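Local coordinates for protein amidase, hydantoinase/carbamoylase family (Burkholderia vietnamiensis, PDB 5I4M) that probably hydrolyses N-carbamoyl-L-amino acids as a two-zinc, dimeric amidase of the peptidase M20 family, at residues Met158-Phe168 and Gly378-Val387; Val228-Ile239 and Leu340-Phe351. One frame throughout, in Å; residues are numbered along the deposited sequence.

Interaction 1 (Met158-Phe168 and Gly378-Val387). With 3PG (3-phosphoglyceric acid), chain E.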
loop_
_atom_site.group_PDB
_atom_site.type_symbol
_atom_site.label_atom_id
_atom_site.label_comp_id
_atom_site.label_asym_id
_atom_site.label_seq_id
_atom_site.Cartn_x
_atom_site.Cartn_y
_atom_site.Cartn_z
ATOM N N MET A 158 -19.207 -7.420 10.753
ATOM C CA MET A 158 -20.375 -7.843 11.523
ATOM C C MET A 158 -20.179 -7.664 13.030
ATOM O O MET A 158 -20.798 -8.365 13.833
ATOM C CB MET A 158 -20.723 -9.300 11.198
ATOM C CG MET A 158 -21.079 -9.534 9.725
ATOM S SD MET A 158 -20.523 -11.151 9.117
ATOM C CE MET A 158 -21.281 -12.249 10.308
ATOM N N VAL A 159 -19.319 -6.731 13.446
ATOM C CA VAL A 159 -18.979 -6.694 14.865
ATOM C C VAL A 159 -20.144 -6.142 15.679
ATOM O O VAL A 159 -20.376 -6.572 16.813
ATOM C CB VAL A 159 -17.679 -5.896 15.088
ATOM C CG1 VAL A 159 -17.465 -5.604 16.561
ATOM C CG2 VAL A 159 -16.501 -6.702 14.570
ATOM N N ALA A 160 -20.916 -5.212 15.116
ATOM C CA ALA A 160 -21.976 -4.588 15.904
ATOM C C ALA A 160 -23.141 -5.545 16.134
ATOM O O ALA A 160 -23.723 -5.562 17.227
ATOM C CB ALA A 160 -22.447 -3.298 15.229
ATOM N N SER A 161 -23.503 -6.351 15.121
ATOM C CA SER A 161 -24.479 -7.403 15.379
ATOM C C SER A 161 -23.868 -8.509 16.227
ATOM O O SER A 161 -24.585 -9.167 16.986
ATOM C CB SER A 161 -25.047 -7.961 14.074
ATOM O OG SER A 161 -24.028 -8.359 13.172
ATOM N N GLY A 162 -22.549 -8.717 16.128
ATOM C CA GLY A 162 -21.891 -9.649 17.037
ATOM C C GLY A 162 -21.989 -9.219 18.492
ATOM O O GLY A 162 -22.186 -10.047 19.381
ATOM N N VAL A 163 -21.834 -7.924 18.762
ATOM C CA VAL A 163 -22.037 -7.438 20.125
ATOM C C VAL A 163 -23.483 -7.663 20.546
ATOM O O VAL A 163 -23.769 -8.146 21.652
ATOM C CB VAL A 163 -21.663 -5.951 20.241
ATOM C CG1 VAL A 163 -21.981 -5.468 21.650
ATOM C CG2 VAL A 163 -20.197 -5.719 19.906
ATOM N N PHE A 164 -24.418 -7.304 19.661
ATOM C CA PHE A 164 -25.842 -7.474 19.946
ATOM C C PHE A 164 -26.155 -8.912 20.323
ATOM O O PHE A 164 -26.849 -9.171 21.319
ATOM C CB PHE A 164 -26.671 -7.045 18.726
ATOM C CG PHE A 164 -28.162 -7.039 18.981
ATOM C CD1 PHE A 164 -28.898 -8.218 18.909
ATOM C CD2 PHE A 164 -28.816 -5.861 19.297
ATOM C CE1 PHE A 164 -30.268 -8.224 19.158
ATOM C CE2 PHE A 164 -30.183 -5.856 19.551
ATOM C CZ PHE A 164 -30.910 -7.044 19.476
ATOM N N ALA A 165 -25.609 -9.863 19.569
ATOM C CA ALA A 165 -25.882 -11.274 19.779
ATOM C C ALA A 165 -25.101 -11.882 20.937
ATOM O O ALA A 165 -25.283 -13.069 21.215
ATOM C CB ALA A 165 -25.585 -12.059 18.491
ATOM N N GLY A 166 -24.246 -11.124 21.621
ATOM C CA GLY A 166 -23.528 -11.682 22.752
ATOM C C GLY A 166 -22.258 -12.410 22.381
ATOM O O GLY A 166 -21.672 -13.091 23.235
ATOM N N VAL A 167 -21.819 -12.288 21.131
ATOM C CA VAL A 167 -20.602 -12.959 20.683
ATOM C C VAL A 167 -19.363 -12.196 21.131
ATOM O O VAL A 167 -18.361 -12.800 21.526
ATOM C CB VAL A 167 -20.643 -13.128 19.154
ATOM C CG1 VAL A 167 -19.310 -13.647 18.631
ATOM C CG2 VAL A 167 -21.779 -14.078 18.780
ATOM N N PHE A 168 -19.410 -10.868 21.080
ATOM C CA PHE A 168 -18.327 -9.965 21.438
ATOM C C PHE A 168 -18.770 -9.020 22.549
ATOM O O PHE A 168 -19.915 -8.561 22.536
ATOM C CB PHE A 168 -17.895 -9.099 20.241
ATOM C CG PHE A 168 -17.561 -9.866 19.006
ATOM C CD1 PHE A 168 -16.550 -10.808 19.013
ATOM C CD2 PHE A 168 -18.214 -9.590 17.812
ATOM C CE1 PHE A 168 -16.224 -11.498 17.861
ATOM C CE2 PHE A 168 -17.892 -10.275 16.658
ATOM C CZ PHE A 168 -16.898 -11.231 16.682
ATOM N N GLY A 378 -20.933 -13.067 4.671
ATOM C CA GLY A 378 -21.480 -12.902 5.998
ATOM C C GLY A 378 -22.490 -11.767 6.020
ATOM O O GLY A 378 -22.417 -10.827 5.230
ATOM N N HIS A 379 -23.448 -11.878 6.937
ATOM C CA HIS A 379 -24.470 -10.863 7.118
ATOM C C HIS A 379 -24.758 -10.731 8.599
ATOM O O HIS A 379 -24.512 -11.652 9.373
ATOM C CB HIS A 379 -25.749 -11.226 6.366
ATOM C CG HIS A 379 -25.501 -11.575 4.941
ATOM N ND1 HIS A 379 -25.300 -10.615 3.972
ATOM C CD2 HIS A 379 -25.371 -12.772 4.325
ATOM C CE1 HIS A 379 -25.077 -11.211 2.814
ATOM N NE2 HIS A 379 -25.121 -12.519 2.999
ATOM N N ASP A 380 -25.291 -9.573 8.986
ATOM C CA ASP A 380 -25.712 -9.415 10.369
ATOM C C ASP A 380 -26.674 -10.521 10.782
ATOM O O ASP A 380 -26.637 -10.972 11.930
ATOM C CB ASP A 380 -26.325 -8.033 10.565
ATOM C CG ASP A 380 -25.323 -6.925 10.294
ATOM O OD1 ASP A 380 -24.341 -6.836 11.055
ATOM O OD2 ASP A 380 -25.506 -6.144 9.327
ATOM N N ALA A 381 -27.496 -11.008 9.844
ATOM C CA ALA A 381 -28.395 -12.119 10.135
ATOM C C ALA A 381 -27.654 -13.356 10.651
ATOM O O ALA A 381 -28.233 -14.146 11.406
ATOM C CB ALA A 381 -29.198 -12.480 8.885
ATOM N N CYS A 382 -26.391 -13.558 10.253
ATOM C CA CYS A 382 -25.657 -14.730 10.748
ATOM C C CYS A 382 -25.484 -14.679 12.256
ATOM O O CYS A 382 -25.515 -15.719 12.928
ATOM C CB CYS A 382 -24.290 -14.845 10.070
ATOM S SG CYS A 382 -24.393 -14.974 8.261
ATOM N N TYR A 383 -25.291 -13.481 12.812
ATOM C CA TYR A 383 -25.207 -13.365 14.263
ATOM C C TYR A 383 -26.582 -13.344 14.915
ATOM O O TYR A 383 -26.763 -13.911 16.000
ATOM C CB TYR A 383 -24.400 -12.121 14.633
ATOM C CG TYR A 383 -22.902 -12.370 14.605
ATOM C CD1 TYR A 383 -22.364 -13.542 15.126
ATOM C CD2 TYR A 383 -22.025 -11.434 14.055
ATOM C CE1 TYR A 383 -20.983 -13.768 15.118
ATOM C CE2 TYR A 383 -20.651 -11.657 14.036
ATOM C CZ TYR A 383 -20.138 -12.823 14.563
ATOM O OH TYR A 383 -18.775 -13.041 14.550
ATOM N N LEU A 384 -27.571 -12.715 14.281
ATOM C CA LEU A 384 -28.913 -12.745 14.851
ATOM C C LEU A 384 -29.423 -14.170 14.988
ATOM O O LEU A 384 -30.174 -14.471 15.924
ATOM C CB LEU A 384 -29.878 -11.936 13.992
ATOM C CG LEU A 384 -29.520 -10.460 13.897
ATOM C CD1 LEU A 384 -30.575 -9.702 13.082
ATOM C CD2 LEU A 384 -29.394 -9.881 15.288
ATOM N N ALA A 385 -29.016 -15.061 14.078
ATOM C CA ALA A 385 -29.467 -16.447 14.143
ATOM C C ALA A 385 -29.055 -17.133 15.436
ATOM O O ALA A 385 -29.680 -18.127 15.816
ATOM C CB ALA A 385 -28.932 -17.242 12.951
ATOM N N GLN A 386 -28.022 -16.630 16.118
ATOM C CA GLN A 386 -27.596 -17.237 17.375
ATOM C C GLN A 386 -28.541 -16.918 18.526
ATOM O O GLN A 386 -28.515 -17.618 19.546
ATOM C CB GLN A 386 -26.178 -16.780 17.731
ATOM C CG GLN A 386 -25.105 -17.198 16.716
ATOM C CD GLN A 386 -23.700 -17.026 17.264
ATOM O OE1 GLN A 386 -23.505 -16.967 18.478
ATOM N NE2 GLN A 386 -22.714 -16.936 16.372
ATOM N N VAL A 387 -29.364 -15.879 18.403
ATOM C CA VAL A 387 -30.201 -15.430 19.510
ATOM C C VAL A 387 -31.679 -15.382 19.165
ATOM O O VAL A 387 -32.502 -15.219 20.077
ATOM C CB VAL A 387 -29.739 -14.055 20.045
ATOM C CG1 VAL A 387 -28.337 -14.173 20.631
ATOM C CG2 VAL A 387 -29.795 -12.993 18.940
HETATM C C1 3PG E . -18.225 -10.480 4.068
HETATM O O1 3PG E . -17.183 -10.149 3.474
HETATM O O2 3PG E . -18.842 -11.538 3.812
HETATM C C2 3PG E . -18.745 -9.560 5.134
HETATM O O3 3PG E . -19.620 -10.275 6.025
HETATM C C3 3PG E . -19.518 -8.448 4.463
HETATM O O1P 3PG E . -20.666 -8.998 3.813
HETATM P P 3PG E . -21.458 -8.099 2.697
HETATM O O2P 3PG E . -21.603 -6.716 3.288
HETATM O O3P 3PG E . -20.532 -8.124 1.489
HETATM O O4P 3PG E . -22.801 -8.832 2.529
HETATM O O HOH W 1 -22.458 -5.324 12.297
HETATM O O HOH W 2 -24.494 -15.897 21.001
#
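Ser161 and Asp380 form the one direct hydrogen bond between two short helices, 159-164 and 380-384, whose axes run nearly parallel, 11° apart, at a closest approach of 8.4 Å. Ser161 OG meets Asp380 OD1 at 2.6 Å, on the anti lone pair of the carboxylate. With chi1 at 52°, OG sits between the backbone N and the carbonyl carbon of its own residue, turned toward Asp380. Water 1 donates to the same OD1 and accepts from Ser161 N, so two donors grip this buried oxygen. At the far end, where a Schellman motif with Gly166 at positive phi closes helix 159-164, water 2 bridges Ala165 O and Gln386 OE1.

Apolar packing centres on the Tyr383 ring. Gly162 CA lies over one face, 3.9 Å from the centroid in a CH-pi contact, while Met158 CB meets CE2 at 3.7 Å and Val167 CG2 reaches CD1. Phe168 meets the phenol end of the ring obliquely, with the two ring planes 80° apart. Beyond the tyrosine, Phe164 CD1 touches Leu384 CD2, and Ala165 rests against Val387.

The N-terminal ends of this helix pair, part of the M20 peptidase region, line the 3-phosphoglycerate pocket. Gly378 N gives ligand O2 a nearly straight hydrogen bond of 2.7 Å. The bent chain of Met158, the N-cap residue, brings SD to 3.3 Å from ligand O3, and His379 packs against the zinc ligand His211. Strand 337-350 packs against Met158 and Tyr383 through Tyr346 and Phe344, whereas strands 206-212 and 390-395 flank His379 and Leu384.

Interaction 2 (Val228-Ile239 and Leu340-Phe351). With 3PG (3-phosphoglyceric acid), chain E.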
loop_
_atom_site.group_PDB
_atom_site.type_symbol
_atom_site.label_atom_id
_atom_site.label_comp_id
_atom_site.label_asym_id
_atom_site.label_seq_id
_atom_site.Cartn_x
_atom_site.Cartn_y
_atom_site.Cartn_z
ATOM N N VAL A 228 -32.671 -18.680 1.581
ATOM C CA VAL A 228 -31.357 -18.891 2.184
ATOM C C VAL A 228 -31.507 -19.823 3.375
ATOM O O VAL A 228 -32.196 -19.495 4.348
ATOM C CB VAL A 228 -30.717 -17.567 2.612
ATOM C CG1 VAL A 228 -29.280 -17.821 3.082
ATOM C CG2 VAL A 228 -30.734 -16.558 1.460
ATOM N N THR A 229 -30.831 -20.969 3.314
ATOM C CA THR A 229 -30.934 -21.993 4.346
ATOM C C THR A 229 -29.752 -22.009 5.295
ATOM O O THR A 229 -29.896 -22.475 6.428
ATOM C CB THR A 229 -31.043 -23.382 3.709
ATOM O OG1 THR A 229 -29.857 -23.638 2.947
ATOM C CG2 THR A 229 -32.260 -23.459 2.793
ATOM N N ASP A 230 -28.593 -21.533 4.843
ATOM C CA ASP A 230 -27.343 -21.607 5.586
ATOM C C ASP A 230 -26.474 -20.427 5.184
ATOM O O ASP A 230 -26.716 -19.766 4.174
ATOM C CB ASP A 230 -26.579 -22.905 5.297
ATOM C CG ASP A 230 -27.372 -24.145 5.631
ATOM O OD1 ASP A 230 -28.168 -24.594 4.773
ATOM O OD2 ASP A 230 -27.170 -24.695 6.740
ATOM N N ALA A 231 -25.440 -20.183 5.978
ATOM C CA ALA A 231 -24.426 -19.187 5.660
ATOM C C ALA A 231 -23.075 -19.823 5.938
ATOM O O ALA A 231 -22.891 -20.429 6.995
ATOM C CB ALA A 231 -24.605 -17.913 6.488
ATOM N N GLN A 232 -22.147 -19.723 4.988
ATOM C CA GLN A 232 -20.901 -20.442 5.175
ATOM C C GLN A 232 -20.069 -19.770 6.265
ATOM O O GLN A 232 -20.315 -18.629 6.651
ATOM C CB GLN A 232 -20.122 -20.527 3.862
ATOM C CG GLN A 232 -19.439 -19.245 3.437
ATOM C CD GLN A 232 -18.554 -19.468 2.220
ATOM O OE1 GLN A 232 -18.075 -20.581 1.989
ATOM N NE2 GLN A 232 -18.353 -18.422 1.432
ATOM N N GLY A 233 -19.082 -20.509 6.788
ATOM C CA GLY A 233 -18.223 -19.974 7.826
ATOM C C GLY A 233 -17.038 -19.209 7.254
ATOM O O GLY A 233 -16.709 -19.342 6.075
ATOM N N GLN A 234 -16.397 -18.410 8.112
ATOM C CA GLN A 234 -15.265 -17.589 7.701
ATOM C C GLN A 234 -14.193 -17.578 8.780
ATOM O O GLN A 234 -14.485 -17.689 9.975
ATOM C CB GLN A 234 -15.673 -16.138 7.428
ATOM C CG GLN A 234 -16.841 -15.968 6.472
ATOM C CD GLN A 234 -16.900 -14.557 5.910
ATOM O OE1 GLN A 234 -15.908 -14.048 5.406
ATOM N NE2 GLN A 234 -18.059 -13.917 6.014
ATOM N N ARG A 235 -12.948 -17.431 8.337
ATOM C CA ARG A 235 -11.813 -17.126 9.194
ATOM C C ARG A 235 -11.030 -16.015 8.512
ATOM O O ARG A 235 -10.671 -16.155 7.342
ATOM C CB ARG A 235 -10.912 -18.359 9.407
ATOM C CG ARG A 235 -11.512 -19.474 10.296
ATOM C CD ARG A 235 -10.590 -20.706 10.325
ATOM N NE ARG A 235 -11.159 -21.833 11.064
ATOM C CZ ARG A 235 -10.749 -22.220 12.266
ATOM N NH1 ARG A 235 -9.758 -21.567 12.867
ATOM N NH2 ARG A 235 -11.317 -23.271 12.863
ATOM N N TRP A 236 -10.782 -14.917 9.229
ATOM C CA TRP A 236 -9.962 -13.818 8.735
ATOM C C TRP A 236 -8.692 -13.694 9.568
ATOM O O TRP A 236 -8.703 -13.926 10.781
ATOM C CB TRP A 236 -10.697 -12.476 8.798
ATOM C CG TRP A 236 -11.907 -12.337 7.917
ATOM C CD1 TRP A 236 -12.563 -13.321 7.234
ATOM C CD2 TRP A 236 -12.604 -11.119 7.643
ATOM N NE1 TRP A 236 -13.635 -12.785 6.543
ATOM C CE2 TRP A 236 -13.677 -11.433 6.780
ATOM C CE3 TRP A 236 -12.416 -9.787 8.041
ATOM C CZ2 TRP A 236 -14.566 -10.459 6.307
ATOM C CZ3 TRP A 236 -13.290 -8.821 7.566
ATOM C CH2 TRP A 236 -14.352 -9.162 6.710
ATOM N N TYR A 237 -7.611 -13.277 8.912
ATOM C CA TYR A 237 -6.301 -13.204 9.544
ATOM C C TYR A 237 -5.638 -11.875 9.226
ATOM O O TYR A 237 -5.922 -11.249 8.202
ATOM C CB TYR A 237 -5.361 -14.319 9.059
ATOM C CG TYR A 237 -5.926 -15.703 9.173
ATOM C CD1 TYR A 237 -6.836 -16.183 8.235
ATOM C CD2 TYR A 237 -5.541 -16.542 10.206
ATOM C CE1 TYR A 237 -7.355 -17.455 8.336
ATOM C CE2 TYR A 237 -6.051 -17.827 10.307
ATOM C CZ TYR A 237 -6.958 -18.272 9.367
ATOM O OH TYR A 237 -7.474 -19.545 9.464
ATOM N N GLU A 238 -4.722 -11.479 10.112
ATOM C CA GLU A 238 -3.767 -10.408 9.878
ATOM C C GLU A 238 -2.367 -10.973 10.072
ATOM O O GLU A 238 -2.088 -11.618 11.090
ATOM C CB GLU A 238 -4.008 -9.227 10.829
ATOM C CG GLU A 238 -5.295 -8.453 10.513
ATOM C CD GLU A 238 -5.545 -7.265 11.436
ATOM O OE1 GLU A 238 -6.503 -6.504 11.168
ATOM O OE2 GLU A 238 -4.789 -7.082 12.414
ATOM N N ILE A 239 -1.495 -10.751 9.096
ATOM C CA ILE A 239 -0.133 -11.270 9.144
ATOM C C ILE A 239 0.820 -10.117 8.881
ATOM O O ILE A 239 0.638 -9.367 7.916
ATOM C CB ILE A 239 0.090 -12.390 8.111
ATOM C CG1 ILE A 239 -0.812 -13.581 8.421
ATOM C CG2 ILE A 239 1.548 -12.839 8.134
ATOM C CD1 ILE A 239 -0.809 -14.656 7.338
ATOM N N LEU A 340 1.158 -13.590 13.281
ATOM C CA LEU A 340 -0.057 -14.069 12.633
ATOM C C LEU A 340 -1.164 -14.114 13.672
ATOM O O LEU A 340 -0.996 -14.729 14.732
ATOM C CB LEU A 340 0.154 -15.457 12.008
ATOM C CG LEU A 340 -1.036 -16.120 11.307
ATOM C CD1 LEU A 340 -0.543 -17.127 10.292
ATOM C CD2 LEU A 340 -1.980 -16.835 12.299
ATOM N N GLU A 341 -2.297 -13.491 13.359
ATOM C CA GLU A 341 -3.453 -13.496 14.246
ATOM C C GLU A 341 -4.690 -13.829 13.436
ATOM O O GLU A 341 -4.947 -13.192 12.414
ATOM C CB GLU A 341 -3.660 -12.145 14.944
ATOM C CG GLU A 341 -4.839 -12.169 15.920
ATOM C CD GLU A 341 -5.067 -10.850 16.651
ATOM O OE1 GLU A 341 -5.815 -10.857 17.652
ATOM O OE2 GLU A 341 -4.517 -9.810 16.226
ATOM N N GLN A 342 -5.455 -14.820 13.886
ATOM C CA GLN A 342 -6.804 -14.982 13.361
ATOM C C GLN A 342 -7.677 -13.959 14.076
ATOM O O GLN A 342 -7.878 -14.048 15.294
ATOM C CB GLN A 342 -7.297 -16.407 13.578
ATOM C CG GLN A 342 -8.737 -16.645 13.148
ATOM C CD GLN A 342 -9.149 -18.098 13.343
ATOM O OE1 GLN A 342 -8.787 -18.963 12.552
ATOM N NE2 GLN A 342 -9.865 -18.376 14.432
ATOM N N ILE A 343 -8.160 -12.953 13.339
ATOM C CA ILE A 343 -8.904 -11.863 13.964
ATOM C C ILE A 343 -10.412 -12.070 13.911
ATOM O O ILE A 343 -11.153 -11.277 14.512
ATOM C CB ILE A 343 -8.544 -10.504 13.334
ATOM C CG1 ILE A 343 -9.009 -10.439 11.878
ATOM C CG2 ILE A 343 -7.035 -10.239 13.433
ATOM C CD1 ILE A 343 -9.208 -9.001 11.386
ATOM N N PHE A 344 -10.887 -13.128 13.251
ATOM C CA PHE A 344 -12.318 -13.307 13.006
ATOM C C PHE A 344 -12.580 -14.770 12.693
ATOM O O PHE A 344 -11.872 -15.359 11.870
ATOM C CB PHE A 344 -12.752 -12.422 11.834
ATOM C CG PHE A 344 -14.254 -12.334 11.613
ATOM C CD1 PHE A 344 -15.121 -12.038 12.655
ATOM C CD2 PHE A 344 -14.776 -12.462 10.331
ATOM C CE1 PHE A 344 -16.488 -11.913 12.434
ATOM C CE2 PHE A 344 -16.149 -12.342 10.103
ATOM C CZ PHE A 344 -17.002 -12.069 11.159
ATOM N N TYR A 345 -13.586 -15.355 13.340
ATOM C CA TYR A 345 -14.003 -16.713 13.010
ATOM C C TYR A 345 -15.457 -16.894 13.420
ATOM O O TYR A 345 -15.838 -16.519 14.532
ATOM C CB TYR A 345 -13.117 -17.754 13.712
ATOM C CG TYR A 345 -13.730 -19.147 13.756
ATOM C CD1 TYR A 345 -14.126 -19.794 12.592
ATOM C CD2 TYR A 345 -13.905 -19.813 14.964
ATOM C CE1 TYR A 345 -14.704 -21.082 12.638
ATOM C CE2 TYR A 345 -14.470 -21.082 15.014
ATOM C CZ TYR A 345 -14.870 -21.711 13.849
ATOM O OH TYR A 345 -15.432 -22.980 13.909
ATOM N N TYR A 346 -16.267 -17.446 12.519
ATOM C CA TYR A 346 -17.537 -18.028 12.928
ATOM C C TYR A 346 -17.813 -19.264 12.090
ATOM O O TYR A 346 -17.455 -19.328 10.908
ATOM C CB TYR A 346 -18.700 -17.024 12.831
ATOM C CG TYR A 346 -19.055 -16.524 11.449
ATOM C CD1 TYR A 346 -19.991 -17.198 10.661
ATOM C CD2 TYR A 346 -18.487 -15.352 10.946
ATOM C CE1 TYR A 346 -20.342 -16.733 9.400
ATOM C CE2 TYR A 346 -18.832 -14.875 9.687
ATOM C CZ TYR A 346 -19.748 -15.567 8.923
ATOM O OH TYR A 346 -20.079 -15.082 7.679
ATOM N N ALA A 347 -18.418 -20.253 12.728
ATOM C CA ALA A 347 -18.730 -21.496 12.060
ATOM C C ALA A 347 -19.871 -21.286 11.069
ATOM O O ALA A 347 -20.692 -20.378 11.240
ATOM C CB ALA A 347 -19.120 -22.554 13.081
ATOM N N PRO A 348 -19.942 -22.112 10.022
ATOM C CA PRO A 348 -21.149 -22.142 9.186
ATOM C C PRO A 348 -22.378 -22.297 10.066
ATOM O O PRO A 348 -22.345 -22.968 11.107
ATOM C CB PRO A 348 -20.945 -23.378 8.302
ATOM C CG PRO A 348 -19.465 -23.654 8.340
ATOM C CD PRO A 348 -19.012 -23.207 9.698
ATOM N N ILE A 349 -23.466 -21.662 9.671
ATOM C CA ILE A 349 -24.652 -21.651 10.516
ATOM C C ILE A 349 -25.869 -21.961 9.661
ATOM O O ILE A 349 -25.959 -21.532 8.506
ATOM C CB ILE A 349 -24.795 -20.309 11.270
ATOM C CG1 ILE A 349 -25.980 -20.351 12.241
ATOM C CG2 ILE A 349 -24.913 -19.140 10.309
ATOM C CD1 ILE A 349 -25.849 -19.346 13.366
ATOM N N ALA A 350 -26.779 -22.753 10.220
ATOM C CA ALA A 350 -28.042 -23.081 9.577
ATOM C C ALA A 350 -29.107 -22.113 10.066
ATOM O O ALA A 350 -29.204 -21.836 11.267
ATOM C CB ALA A 350 -28.443 -24.527 9.891
ATOM N N PHE A 351 -29.898 -21.590 9.143
ATOM C CA PHE A 351 -30.936 -20.661 9.546
ATOM C C PHE A 351 -32.146 -21.431 10.069
ATOM O O PHE A 351 -32.257 -22.653 9.906
ATOM C CB PHE A 351 -31.292 -19.738 8.381
ATOM C CG PHE A 351 -30.253 -18.671 8.133
ATOM C CD1 PHE A 351 -29.932 -17.757 9.130
ATOM C CD2 PHE A 351 -29.573 -18.604 6.922
ATOM C CE1 PHE A 351 -28.955 -16.772 8.916
ATOM C CE2 PHE A 351 -28.597 -17.629 6.704
ATOM C CZ PHE A 351 -28.298 -16.715 7.694
HETATM C C1 3PG E . -18.225 -10.480 4.068
HETATM O O1 3PG E . -17.183 -10.149 3.474
HETATM O O2 3PG E . -18.842 -11.538 3.812
HETATM C C2 3PG E . -18.745 -9.560 5.134
HETATM O O3 3PG E . -19.620 -10.275 6.025
HETATM C C3 3PG E . -19.518 -8.448 4.463
HETATM O O1P 3PG E . -20.666 -8.998 3.813
HETATM P P 3PG E . -21.458 -8.099 2.697
HETATM O O2P 3PG E . -21.603 -6.716 3.288
HETATM O O3P 3PG E . -20.532 -8.124 1.489
HETATM O O4P 3PG E . -22.801 -8.832 2.529
HETATM O O HOH W 3 -31.857 -24.189 7.588
HETATM O O HOH W 4 -21.674 -16.409 6.088
HETATM O O HOH W 5 -3.185 -8.563 14.248
#
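Arg235 lies along Tyr345 across a non-hydrogen-bonded pair, both side chains pointing the same way. The arginine chain, extended from CG to NE, carries the guanidinium over the ring, where it lies flat in a cation-pi stack: CZ is 4.3 Å from the centroid and the planes are 27° apart. NH1 also donates to Gln342 OE1 at 2.8 Å, on a lone pair in the carbonyl plane, so stack and bond together fix the rotation of the group. Asp313 and Asp320 of helix 313-334 are bonded to Tyr345 OH and Tyr237 OH, respectively.

Segments 233-239 and 340-346 belong to the longer strands 225-242 and 337-350, which are antiparallel neighbours. A classic beta bulge interrupts their ladder, with Ile343 and Phe344 both facing Trp236. Trp236 O receives Ile343 N at 2.8 Å and Phe344 N only weakly, and the register moves by one residue before Tyr237.

On the face opposite Arg235, Phe344 CG is anti to its backbone N (chi1 -170°), and the ring turns its edge to the face of the indole, CD2 lying 3.7 Å from Trp236 CD2. Tyr346 has chi1 64°, with CG between the backbone N and the carbonyl carbon, and its ring runs beside the extended Gln234. NE2 of that glutamine donates to Tyr346 OH at 2.9 Å, within the amide plane, and weakly to 3-phosphoglycerate O2. Water 4 links the same hydroxyl to Gln232 O. Past the bulge, Ile343 CG2 packs on Glu238 CG at 3.8 Å, and Glu238 OE1 forms a salt bridge with Arg295 of the second subunit.

Overall arrangement
Interactions 1 and 2 have centres about 12 Å apart and touch directly. Tyr346 and Phe344 of strand 337-350 form the seam with the helix pair, Tyr346 OH lying 3.1 Å from Gly378 CA and Phe344 CE1 3.3 Å from Tyr383 OH; Ala231 of strand 225-242 adds a contact with Cys382. Along the chain the strand pair is nested within the loop closed by the helix pair: 158-168 comes first, then 228-239 and 340-351, and last 378-387. Strand 225-242 also pairs with strand 390-395, which flanks helix 380-384. The 3-phosphoglycerate pocket therefore lies where the helix pair and the long strands meet.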